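Local coordinates for protein 33 kDa chaperonin (Thermotoga maritima, PDB 1VQ0) that probably acts as a redox-regulated, zinc-binding molecular chaperone that keeps heat-unfolded and oxidatively damaged proteins from aggregating irreversibly, at residues A48-V51 and L52-L56; L152-Y155 and F156-E160; E216-P219 and L220-L223. One frame throughout, in Å; residues are numbered along the deposited sequence.

Contact 1: residues A48-V51 and L52-L56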
ATOM      1  N   ALA A  48       3.528  22.271  14.253  1.00 31.38           N
ATOM      2  CA  ALA A  48       4.289  21.175  13.674  1.00 29.23           C
ATOM      3  C   ALA A  48       4.831  20.270  14.769  1.00 30.24           C
ATOM      4  O   ALA A  48       4.941  19.074  14.569  1.00 31.80           O
ATOM      5  CB  ALA A  48       5.431  21.708  12.855  1.00 27.18           C
ATOM      6  N   THR A  49       5.087  20.840  15.929  1.00 30.68           N
ATOM      7  CA  THR A  49       5.429  20.043  17.135  1.00 31.23           C
ATOM      8  C   THR A  49       4.282  19.075  17.481  1.00 32.77           C
ATOM      9  O   THR A  49       4.489  17.897  17.741  1.00 31.81           O
ATOM     10  CB  THR A  49       5.724  20.979  18.326  1.00 30.98           C
ATOM     11  OG1 THR A  49       6.848  21.827  18.044  1.00 31.95           O
ATOM     12  CG2 THR A  49       6.149  20.173  19.559  1.00 27.56           C
ATOM     13  N   VAL A  50       3.044  19.569  17.446  1.00 34.26           N
ATOM     14  CA  VAL A  50       1.925  18.745  17.880  1.00 34.10           C
ATOM     15  C   VAL A  50       1.643  17.665  16.811  1.00 34.68           C
ATOM     16  O   VAL A  50       1.383  16.517  17.128  1.00 35.79           O
ATOM     17  CB  VAL A  50       0.688  19.644  18.187  1.00 34.34           C
ATOM     18  CG1 VAL A  50      -0.598  18.802  18.400  1.00 28.70           C
ATOM     19  CG2 VAL A  50       0.950  20.491  19.415  1.00 32.94           C
ATOM     20  N   VAL A  51       1.707  18.053  15.537  1.00 34.66           N
ATOM     21  CA  VAL A  51       1.410  17.127  14.441  1.00 33.36           C
ATOM     22  C   VAL A  51       2.439  15.986  14.379  1.00 33.01           C
ATOM     23  O   VAL A  51       2.089  14.810  14.401  1.00 33.84           O
ATOM     24  CB  VAL A  51       1.380  17.862  13.065  1.00 32.76           C
ATOM     25  CG1 VAL A  51       1.071  16.864  11.930  1.00 31.53           C
ATOM     26  CG2 VAL A  51       0.319  18.933  13.045  1.00 30.68           C
ATOM     27  N   LEU A  52       3.709  16.353  14.285  1.00 32.80           N
ATOM     28  CA  LEU A  52       4.790  15.381  14.348  1.00 32.07           C
ATOM     29  C   LEU A  52       4.827  14.580  15.662  1.00 32.64           C
ATOM     30  O   LEU A  52       5.075  13.401  15.639  1.00 33.62           O
ATOM     31  CB  LEU A  52       6.125  16.024  14.052  1.00 31.82           C
ATOM     32  CG  LEU A  52       7.351  15.080  13.923  1.00 31.35           C
ATOM     33  CD1 LEU A  52       7.092  13.904  12.977  1.00 29.29           C
ATOM     34  CD2 LEU A  52       8.615  15.790  13.484  1.00 27.96           C
ATOM     35  N   GLY A  53       4.600  15.249  16.791  1.00 32.36           N
ATOM     36  CA  GLY A  53       4.603  14.601  18.086  1.00 31.00           C
ATOM     37  C   GLY A  53       3.566  13.486  18.156  1.00 31.62           C
ATOM     38  O   GLY A  53       3.838  12.389  18.616  1.00 33.63           O
ATOM     39  N   ARG A  54       2.378  13.751  17.668  1.00 30.83           N
ATOM     40  CA  ARG A  54       1.354  12.762  17.701  1.00 31.57           C
ATOM     41  C   ARG A  54       1.727  11.546  16.869  1.00 32.50           C
ATOM     42  O   ARG A  54       1.448  10.390  17.273  1.00 32.97           O
ATOM     43  CB  ARG A  54       0.060  13.298  17.166  1.00 32.18           C
ATOM     44  CG  ARG A  54      -0.728  14.244  18.112  1.00 35.76           C
ATOM     45  CD  ARG A  54      -2.200  14.400  17.651  1.00 33.98           C
ATOM     46  NE  ARG A  54      -2.844  15.534  18.291  1.00 37.33           N
ATOM     47  CZ  ARG A  54      -4.065  15.973  17.988  1.00 37.73           C
ATOM     48  NH1 ARG A  54      -4.773  15.370  17.058  1.00 39.68           N
ATOM     49  NH2 ARG A  54      -4.577  17.023  18.605  1.00 29.19           N
ATOM     50  N   ALA A  55       2.359  11.827  15.727  1.00 32.03           N
ATOM     51  CA  ALA A  55       2.788  10.812  14.810  1.00 31.96           C
ATOM     52  C   ALA A  55       3.932   9.946  15.410  1.00 33.08           C
ATOM     53  O   ALA A  55       3.837   8.705  15.345  1.00 31.51           O
ATOM     54  CB  ALA A  55       3.184  11.400  13.497  1.00 31.39           C
ATOM     55  N   LEU A  56       4.930  10.619  16.035  1.00 30.65           N
ATOM     56  CA  LEU A  56       6.008   9.968  16.794  1.00 31.16           C
ATOM     57  C   LEU A  56       5.452   9.111  17.932  1.00 31.56           C
ATOM     58  O   LEU A  56       5.896   8.012  18.140  1.00 30.41           O
ATOM     59  CB  LEU A  56       7.000  10.993  17.378  1.00 30.05           C
ATOM     60  CG  LEU A  56       7.805  11.786  16.369  1.00 33.21           C
ATOM     61  CD1 LEU A  56       8.649  12.941  16.989  1.00 27.99           C
ATOM     62  CD2 LEU A  56       8.710  10.795  15.619  1.00 31.95           C
TER
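V50 and R54 run alongside each other from successive turns of helix 46-62, CG1 of V50 lying 4.0 Å from NE of R54 and meeting the guanidinium obliquely. The arginine starts over the carbonyl of the same valine: its CG sits 3.3 Å from V50 O, while its backbone N donates a hydrogen bond of 3.0 Å to that oxygen. From there the chain runs extended to NE (chi2 -163°, chi3 -165°), which carries the charged end past the valine to a salt bridge between NH1 and E147. Two residues earlier the same pattern recurs in apolar form, with CB of L52 3.3 Å from A48 O, the oxygen that accepts the bond from L52 N. The remaining links of this regular alpha-helical ladder are G53 N to T49 O at 2.8 Å and A55 N to V51 O at 3.3 Å. T49 OG1 turns back along the helix to S45 O. Nearly everything here is buried: V51 and A55 pack on V85 of strand 84-90, V50, V51 and R54 meet V116 of helix 116-120, and T49, V50 and R54 lie against strand 164-173.

Contact 2: residues L152-Y155 and F156-E160. With EDO (1,2-ethanediol), chain F.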
ATOM      1  N   LEU A 152      -4.913   6.056  12.630  1.00 33.04           N
ATOM      2  CA  LEU A 152      -4.054   4.908  12.905  1.00 33.98           C
ATOM      3  C   LEU A 152      -4.847   3.753  13.422  1.00 33.19           C
ATOM      4  O   LEU A 152      -4.640   2.623  12.997  1.00 34.21           O
ATOM      5  CB  LEU A 152      -2.964   5.220  13.930  1.00 34.10           C
ATOM      6  CG  LEU A 152      -1.562   4.688  13.627  1.00 39.11           C
ATOM      7  CD1 LEU A 152      -0.815   4.525  14.810  1.00 38.60           C
ATOM      8  CD2 LEU A 152      -1.460   3.486  12.952  1.00 37.29           C
ATOM      9  N   ALA A 153      -5.803   4.039  14.295  1.00 32.79           N
ATOM     10  CA  ALA A 153      -6.777   2.990  14.724  1.00 34.50           C
ATOM     11  C   ALA A 153      -7.510   2.347  13.546  1.00 35.45           C
ATOM     12  O   ALA A 153      -7.633   1.169  13.493  1.00 35.76           O
ATOM     13  CB  ALA A 153      -7.779   3.554  15.740  1.00 34.60           C
ATOM     14  N   TYR A 154      -7.916   3.155  12.561  1.00 36.43           N
ATOM     15  CA  TYR A 154      -8.581   2.646  11.360  1.00 36.17           C
ATOM     16  C   TYR A 154      -7.664   1.813  10.453  1.00 35.69           C
ATOM     17  O   TYR A 154      -8.086   0.789   9.910  1.00 38.01           O
ATOM     18  CB  TYR A 154      -9.214   3.795  10.598  1.00 36.14           C
ATOM     19  CG  TYR A 154      -9.977   3.464   9.345  1.00 35.21           C
ATOM     20  CD1 TYR A 154     -11.206   2.837   9.386  1.00 34.62           C
ATOM     21  CD2 TYR A 154      -9.471   3.827   8.118  1.00 35.14           C
ATOM     22  CE1 TYR A 154     -11.891   2.523   8.211  1.00 38.23           C
ATOM     23  CE2 TYR A 154     -10.126   3.559   6.971  1.00 34.98           C
ATOM     24  CZ  TYR A 154     -11.319   2.928   7.001  1.00 35.64           C
ATOM     25  OH  TYR A 154     -11.892   2.697   5.810  1.00 38.69           O
ATOM     26  N   TYR A 155      -6.429   2.241  10.288  1.00 34.48           N
ATOM     27  CA  TYR A 155      -5.407   1.425   9.620  1.00 33.60           C
ATOM     28  C   TYR A 155      -5.404   0.012  10.285  1.00 34.80           C
ATOM     29  O   TYR A 155      -5.590  -1.056   9.612  1.00 36.52           O
ATOM     30  CB  TYR A 155      -4.012   2.072   9.675  1.00 33.26           C
ATOM     31  CG  TYR A 155      -2.981   1.041   9.456  1.00 31.31           C
ATOM     32  CD1 TYR A 155      -2.628   0.648   8.154  1.00 31.56           C
ATOM     33  CD2 TYR A 155      -2.359   0.394  10.553  1.00 32.79           C
ATOM     34  CE1 TYR A 155      -1.687  -0.391   7.941  1.00 37.01           C
ATOM     35  CE2 TYR A 155      -1.457  -0.655  10.366  1.00 33.33           C
ATOM     36  CZ  TYR A 155      -1.097  -1.050   9.067  1.00 36.86           C
ATOM     37  OH  TYR A 155      -0.226  -2.106   8.872  1.00 34.33           O
ATOM     38  N   PHE A 156      -5.278  -0.001  11.609  1.00 32.26           N
ATOM     39  CA  PHE A 156      -5.183  -1.302  12.292  1.00 32.75           C
ATOM     40  C   PHE A 156      -6.441  -2.151  12.083  1.00 32.29           C
ATOM     41  O   PHE A 156      -6.325  -3.313  11.657  1.00 33.17           O
ATOM     42  CB  PHE A 156      -4.763  -1.165  13.782  1.00 32.12           C
ATOM     43  CG  PHE A 156      -3.265  -0.990  13.960  1.00 33.70           C
ATOM     44  CD1 PHE A 156      -2.416  -2.093  13.864  1.00 30.68           C
ATOM     45  CD2 PHE A 156      -2.690   0.280  14.225  1.00 28.45           C
ATOM     46  CE1 PHE A 156      -1.010  -1.931  14.013  1.00 31.99           C
ATOM     47  CE2 PHE A 156      -1.285   0.425  14.349  1.00 33.18           C
ATOM     48  CZ  PHE A 156      -0.463  -0.663  14.238  1.00 31.64           C
ATOM     49  N   ALA A 157      -7.630  -1.573  12.317  1.00 31.80           N
ATOM     50  CA  ALA A 157      -8.887  -2.294  12.108  1.00 33.17           C
ATOM     51  C   ALA A 157      -9.015  -2.870  10.661  1.00 35.52           C
ATOM     52  O   ALA A 157      -9.343  -4.040  10.462  1.00 37.17           O
ATOM     53  CB  ALA A 157     -10.138  -1.409  12.484  1.00 30.42           C
ATOM     54  N   VAL A 158      -8.676  -2.083   9.664  1.00 37.76           N
ATOM     55  CA  VAL A 158      -8.940  -2.485   8.298  1.00 39.67           C
ATOM     56  C   VAL A 158      -7.781  -3.250   7.672  1.00 40.09           C
ATOM     57  O   VAL A 158      -8.051  -4.272   7.103  1.00 40.90           O
ATOM     58  CB  VAL A 158      -9.317  -1.292   7.394  1.00 40.84           C
ATOM     59  CG1 VAL A 158      -9.311  -1.731   5.912  1.00 44.72           C
ATOM     60  CG2 VAL A 158     -10.716  -0.788   7.740  1.00 39.30           C
ATOM     61  N   SER A 159      -6.523  -2.765   7.717  1.00 38.96           N
ATOM     62  CA  SER A 159      -5.441  -3.510   7.093  1.00 38.75           C
ATOM     63  C   SER A 159      -4.929  -4.685   7.916  1.00 37.94           C
ATOM     64  O   SER A 159      -4.501  -5.680   7.368  1.00 39.57           O
ATOM     65  CB  SER A 159      -4.237  -2.650   6.744  1.00 37.70           C
ATOM     66  OG  SER A 159      -4.635  -1.367   6.309  1.00 43.90           O
ATOM     67  N   GLU A 160      -4.892  -4.559   9.221  1.00 36.86           N
ATOM     68  CA  GLU A 160      -4.316  -5.636  10.031  1.00 35.18           C
ATOM     69  C   GLU A 160      -5.352  -6.469  10.743  1.00 34.10           C
ATOM     70  O   GLU A 160      -5.007  -7.435  11.430  1.00 32.75           O
ATOM     71  CB  GLU A 160      -3.347  -5.052  11.053  1.00 36.14           C
ATOM     72  CG  GLU A 160      -2.148  -4.352  10.442  1.00 41.74           C
ATOM     73  CD  GLU A 160      -0.929  -4.364  11.336  1.00 43.54           C
ATOM     74  OE1 GLU A 160      -0.909  -5.151  12.304  1.00 39.57           O
ATOM     75  OE2 GLU A 160       0.009  -3.579  11.037  1.00 42.56           O
TER
HETATM   76  C1  EDO F 303       2.622  -3.281  13.454  1.00 34.69           C
HETATM   77  O1  EDO F 303       1.781  -2.937  12.371  1.00 35.39           O
HETATM   78  C2  EDO F 303       2.417  -4.652  14.099  1.00 36.52           C
HETATM   79  O2  EDO F 303       1.069  -4.926  14.541  1.00 37.35           O
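Y155 and F156 form a T-shaped aromatic pair on the buried side of helix 149-160, an amphipathic helix whose outer side meets the second subunit. The tyrosine presents its edge to the phenylalanine: CE2 stands over the centre of the F156 ring, with the ring planes at 80° and the centroids 4.9 Å apart. F156 is also held from the preceding turn, where CD2 of L152 comes within 3.4 Å of its CE2. With CG opposite its own N (chi1 159°), Y155 sends its ring along the helix toward the following turn. There CD1 passes 3.4 Å from S159 OG, a hydroxyl hydrogen-bonded to S139. Strands 123-130 and 137-142 touch the tyrosine, and W72 touches both L152 and F156, so this half of the contact is closely packed.

The other side is looser. Y154 and V158 lie side by side near the surface, joined by a single CH-pi contact in which CG2 of V158 sits over one ring face, 4.0 Å from the centroid. F137 of the second subunit packs on both residues, making them part of the dimer interface. Backbone bonds of the usual helical kind, such as A157 N to A153 O at 3.0 Å, run beneath both sides.

One turn on from F156, E160 brings its carboxylate to the phenol and to an ethanediol probably left from crystallisation, whose O2 donates to OE1 and which W72 and R25 also hold. The phenol and carboxylate planes stand 81° apart, and Y155 OH donates to the anti lone pair of E160 OE2 over 2.6 Å.

Contact 3: residues E216-P219 and L220-L223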
ATOM      1  N   GLU A 216      -2.804  14.017  35.677  1.00 48.88           N
ATOM      2  CA  GLU A 216      -3.625  13.555  36.810  1.00 48.97           C
ATOM      3  C   GLU A 216      -3.383  12.108  37.179  1.00 47.58           C
ATOM      4  O   GLU A 216      -3.761  11.712  38.274  1.00 47.89           O
ATOM      5  CB  GLU A 216      -5.120  13.636  36.462  1.00 49.59           C
ATOM      6  CG  GLU A 216      -5.710  15.039  36.424  1.00 53.47           C
ATOM      7  CD  GLU A 216      -7.091  15.059  35.782  1.00 56.51           C
ATOM      8  OE1 GLU A 216      -7.613  13.942  35.441  1.00 57.30           O
ATOM      9  OE2 GLU A 216      -7.629  16.192  35.619  1.00 57.20           O
ATOM     10  N   ALA A 217      -2.857  11.296  36.252  1.00 45.59           N
ATOM     11  CA  ALA A 217      -2.746   9.854  36.501  1.00 43.88           C
ATOM     12  C   ALA A 217      -1.430   9.256  36.019  1.00 42.57           C
ATOM     13  O   ALA A 217      -0.961   9.579  34.928  1.00 41.37           O
ATOM     14  CB  ALA A 217      -3.907   9.133  35.861  1.00 43.83           C
ATOM     15  N   GLU A 218      -0.852   8.383  36.838  1.00 41.06           N
ATOM     16  CA  GLU A 218       0.302   7.607  36.446  1.00 41.29           C
ATOM     17  C   GLU A 218      -0.116   6.637  35.339  1.00 39.63           C
ATOM     18  O   GLU A 218      -1.289   6.300  35.244  1.00 39.13           O
ATOM     19  CB  GLU A 218       0.852   6.824  37.642  1.00 42.40           C
ATOM     20  CG  GLU A 218       1.522   7.663  38.744  1.00 47.87           C
ATOM     21  CD  GLU A 218       2.329   8.822  38.169  1.00 52.60           C
ATOM     22  OE1 GLU A 218       3.398   8.575  37.589  1.00 51.10           O
ATOM     23  OE2 GLU A 218       1.873   9.982  38.260  1.00 57.84           O
ATOM     24  N   PRO A 219       0.810   6.220  34.476  1.00 38.54           N
ATOM     25  CA  PRO A 219       0.491   5.284  33.396  1.00 37.90           C
ATOM     26  C   PRO A 219      -0.231   4.003  33.837  1.00 37.00           C
ATOM     27  O   PRO A 219      -1.157   3.562  33.179  1.00 36.37           O
ATOM     28  CB  PRO A 219       1.879   4.965  32.826  1.00 38.62           C
ATOM     29  CG  PRO A 219       2.603   6.243  32.991  1.00 38.42           C
ATOM     30  CD  PRO A 219       2.221   6.639  34.394  1.00 39.02           C
ATOM     31  N   LEU A 220       0.158   3.433  34.965  1.00 36.25           N
ATOM     32  CA  LEU A 220      -0.455   2.170  35.391  1.00 37.14           C
ATOM     33  C   LEU A 220      -1.879   2.338  35.907  1.00 36.22           C
ATOM     34  O   LEU A 220      -2.683   1.406  35.841  1.00 34.43           O
ATOM     35  CB  LEU A 220       0.399   1.474  36.466  1.00 37.53           C
ATOM     36  CG  LEU A 220       1.681   0.777  35.980  1.00 40.90           C
ATOM     37  CD1 LEU A 220       2.448   0.237  37.160  1.00 41.68           C
ATOM     38  CD2 LEU A 220       1.384  -0.341  35.031  1.00 44.40           C
ATOM     39  N   ASP A 221      -2.147   3.506  36.491  1.00 36.25           N
ATOM     40  CA  ASP A 221      -3.466   3.854  36.992  1.00 35.88           C
ATOM     41  C   ASP A 221      -4.355   4.166  35.785  1.00 35.44           C
ATOM     42  O   ASP A 221      -5.491   3.713  35.718  1.00 36.43           O
ATOM     43  CB  ASP A 221      -3.370   5.046  37.933  1.00 36.45           C
ATOM     44  CG  ASP A 221      -2.460   4.774  39.142  1.00 39.61           C
ATOM     45  OD1 ASP A 221      -2.375   3.613  39.588  1.00 44.19           O
ATOM     46  OD2 ASP A 221      -1.789   5.658  39.712  1.00 44.82           O
ATOM     47  N   VAL A 222      -3.825   4.886  34.805  1.00 33.41           N
ATOM     48  CA  VAL A 222      -4.563   5.037  33.538  1.00 33.77           C
ATOM     49  C   VAL A 222      -5.005   3.673  32.948  1.00 33.07           C
ATOM     50  O   VAL A 222      -6.102   3.526  32.455  1.00 33.81           O
ATOM     51  CB  VAL A 222      -3.730   5.770  32.463  1.00 33.47           C
ATOM     52  CG1 VAL A 222      -4.426   5.725  31.071  1.00 33.22           C
ATOM     53  CG2 VAL A 222      -3.494   7.211  32.838  1.00 35.56           C
ATOM     54  N   LEU A 223      -4.126   2.686  32.975  1.00 32.47           N
ATOM     55  CA  LEU A 223      -4.460   1.372  32.423  1.00 31.78           C
ATOM     56  C   LEU A 223      -5.538   0.653  33.299  1.00 32.83           C
ATOM     57  O   LEU A 223      -6.391  -0.101  32.775  1.00 31.70           O
ATOM     58  CB  LEU A 223      -3.196   0.503  32.316  1.00 31.04           C
ATOM     59  CG  LEU A 223      -2.009   0.919  31.438  1.00 30.01           C
ATOM     60  CD1 LEU A 223      -0.818  -0.024  31.669  1.00 29.47           C
ATOM     61  CD2 LEU A 223      -2.389   0.929  30.014  1.00 33.15           C
TER
HETATM   62  O   HOH W   1      -1.843   8.153  39.340  1.00 56.34           O
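E218 O accepts two backbone N-H groups at the start of helix 219-227: V222 N gives a nearly straight bond of 2.9 Å (175° at the hydrogen), and D221 N a weak, bent one of 3.2 Å. E218 is the N-cap, yet its side chain does not perform the capping. Bent at chi2 (-38°), it leads its carboxylate away from the helix. The backbone N-H of E218 is taken instead by a water, which donates in turn to D221 OD2 at 2.5 Å, a water-bridged counterpart of half a capping box. The aspartate is placed for this beside the glutamate, its OD2 3.6 Å from E218 CB.

On the inner side, CB of A217 meets CG2 of V222 at 3.6 Å; residues just before the N-cap and four after it touch in this way in a hydrophobic staple. P219 fills the first helical position, where a missing N-H costs no helical bond, and its O accepts L223 N at 3.1 Å. P219, V222 and L223 all rest on I28 of strand 24-30. With its carboxylate beside the N-terminal turn, D221 would probably be stabilised as an anion by the helix dipole and by the bond the water donates.

How the contacts relate
The three contacts follow one another along the chain and none touches another. Contacts 1 and 2 are the nearest pair, with centres 20 Å and closest atoms about 6 Å apart; both their helices pack on strand 164-173, and the salt bridge from R54 reaches E147, just ahead of helix 149-160. Contact 3 stands apart, about 15 Å from each of the others between nearest atoms. Its support, strand 24-30, nevertheless also supplies R25 to the ethanediol held at contact 2. The zinc, bound by C243, C245, C275 and C278, lies about 12 Å from the L52 side chain of contact 1, while contact 2 faces the second subunit.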